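Local atomic coordinates of alpha-L-arabinofuranosidase B (Aspergillus kawachii, PDB entry 6SXT), a protein that hydrolyses terminal non-reducing alpha-L-arabinofuranosyl residues from arabinoxylan, L-arabinan and arabinogalactan, helping to break down plant hemicellulose. Residues His400-Leu405 with Val451-Ala455. Numbering follows the deposited sequence.
Sequences HYNFEL and VLYAA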
# COMPACT_ATOMS: atom_id res chain seq x y z
N HIS A 400 15.88 5.73 5.33
CA HIS A 400 15.24 7.05 5.23
C HIS A 400 14.61 7.44 6.57
O HIS A 400 14.11 6.58 7.33
CB HIS A 400 14.28 7.11 4.02
CG HIS A 400 13.08 6.21 4.09
ND1 HIS A 400 11.96 6.55 4.80
CD2 HIS A 400 12.84 5.06 3.44
CE1 HIS A 400 11.05 5.61 4.61
NE2 HIS A 400 11.59 4.65 3.82
N TYR A 401 14.59 8.74 6.81
CA TYR A 401 14.06 9.35 8.04
C TYR A 401 13.73 10.79 7.71
O TYR A 401 14.60 11.57 7.26
CB TYR A 401 15.12 9.29 9.16
CG TYR A 401 14.55 9.69 10.47
CD1 TYR A 401 14.48 11.02 10.85
CD2 TYR A 401 14.03 8.73 11.31
CE1 TYR A 401 13.91 11.36 12.07
CE2 TYR A 401 13.47 9.06 12.53
CZ TYR A 401 13.42 10.38 12.90
OH TYR A 401 12.85 10.72 14.08
N ASN A 402 12.46 11.16 7.83
CA ASN A 402 11.97 12.44 7.30
C ASN A 402 12.36 12.56 5.83
O ASN A 402 12.60 13.65 5.31
CB ASN A 402 12.52 13.65 8.09
CG ASN A 402 11.80 13.85 9.40
OD1 ASN A 402 10.61 13.52 9.51
ND2 ASN A 402 12.52 14.34 10.41
N PHE A 403 12.47 11.41 5.13
CA PHE A 403 12.78 11.31 3.69
C PHE A 403 14.20 11.78 3.33
O PHE A 403 14.53 11.86 2.14
CB PHE A 403 11.75 12.06 2.83
CG PHE A 403 10.34 11.56 3.06
CD1 PHE A 403 10.05 10.20 3.00
CD2 PHE A 403 9.34 12.43 3.40
CE1 PHE A 403 8.75 9.75 3.23
CE2 PHE A 403 8.04 11.98 3.56
CZ PHE A 403 7.77 10.65 3.52
N GLU A 404 15.06 11.93 4.34
CA GLU A 404 16.51 12.06 4.10
C GLU A 404 17.16 10.69 4.34
O GLU A 404 16.72 9.92 5.23
CB GLU A 404 17.14 13.11 5.02
CG GLU A 404 18.62 13.30 4.70
CD GLU A 404 19.27 14.50 5.39
OE1 GLU A 404 18.51 15.29 5.98
OE2 GLU A 404 20.53 14.64 5.27
N LEU A 405 18.18 10.35 3.56
CA LEU A 405 18.91 9.09 3.77
C LEU A 405 20.00 9.32 4.82
O LEU A 405 20.85 10.22 4.62
CB LEU A 405 19.53 8.54 2.50
CG LEU A 405 18.52 8.28 1.36
CD1 LEU A 405 19.18 7.48 0.28
CD2 LEU A 405 17.28 7.57 1.86
N VAL A 451 23.35 15.75 -1.54
CA VAL A 451 22.86 15.04 -0.34
C VAL A 451 21.82 14.00 -0.82
O VAL A 451 21.14 14.28 -1.82
CB VAL A 451 22.26 16.00 0.67
CG1 VAL A 451 21.70 15.30 1.89
CG2 VAL A 451 23.32 17.05 1.05
N LEU A 452 21.78 12.87 -0.15
CA LEU A 452 20.84 11.77 -0.55
C LEU A 452 19.54 11.88 0.21
O LEU A 452 19.50 11.97 1.41
CB LEU A 452 21.45 10.37 -0.37
CG LEU A 452 22.16 9.76 -1.56
CD1 LEU A 452 21.22 9.48 -2.75
CD2 LEU A 452 23.30 10.63 -2.08
N TYR A 453 18.45 11.71 -0.55
CA TYR A 453 17.07 11.70 -0.03
C TYR A 453 16.33 10.49 -0.62
O TYR A 453 16.81 9.91 -1.57
CB TYR A 453 16.34 12.99 -0.40
CG TYR A 453 17.00 14.24 0.14
CD1 TYR A 453 16.71 14.68 1.40
CD2 TYR A 453 17.94 14.93 -0.63
CE1 TYR A 453 17.34 15.80 1.93
CE2 TYR A 453 18.61 16.03 -0.09
CZ TYR A 453 18.29 16.48 1.18
OH TYR A 453 18.92 17.60 1.69
N ALA A 454 15.21 10.18 0.01
CA ALA A 454 14.18 9.31 -0.61
C ALA A 454 13.15 10.28 -1.21
O ALA A 454 12.33 10.81 -0.48
CB ALA A 454 13.61 8.39 0.44
N ALA A 455 13.34 10.59 -2.47
CA ALA A 455 12.59 11.67 -3.16
C ALA A 455 11.55 11.05 -4.10
O ALA A 455 11.83 10.02 -4.75
CB ALA A 455 13.51 12.53 -3.97
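E404 lies against Y453 where the start of strand 404-409 meets strand 451-455, and its side chain can be followed outward atom by atom. E404 CB sits 4.0 Å from Y453 CD1. With CG anti to the backbone N (chi1 -176°) and the rest extended, the chain runs on past the ring. E404 CG comes 3.9 Å from Y453 CE1 and also passes near L452 O. CD then stays beside CE1, with the carboxylate plane turned 44° from the ring. At the tip, E404 OE2 makes a van der Waals contact with V451 CG1 at 3.6 Å.

Backbone bonds flank this pair. F403 O accepts from A454 N at 2.8 Å. L405 N donates to L452 O at 3.0 Å, which makes E404 and Y453 a non-hydrogen-bonded antiparallel pair. F403 O also lies in the plane of the Y453 ring at its edge, with Y453 CB 3.3 Å away. The bridge joins two hairpins of the beta-trefoil arabinose-binding domain, 396-409 and 444-455; the first reverses through a type I' turn, Y401 to E404, that carries the substrate-binding N402 and F403.

On the buried side, L405 packs against L452 and A454. L405 CD1 meets L452 CB at 3.7 Å, while CD2 leans over the backbone N and CB of A454; V355 of strand 354-359 touches both leucines. A454 CB in turn reaches H400 CB, 3.9 Å away. H400, another substrate-binding residue, has its imidazole held by S439 through NE2, while its ND1 hydrogen-bonds a PEG molecule probably left from crystallisation.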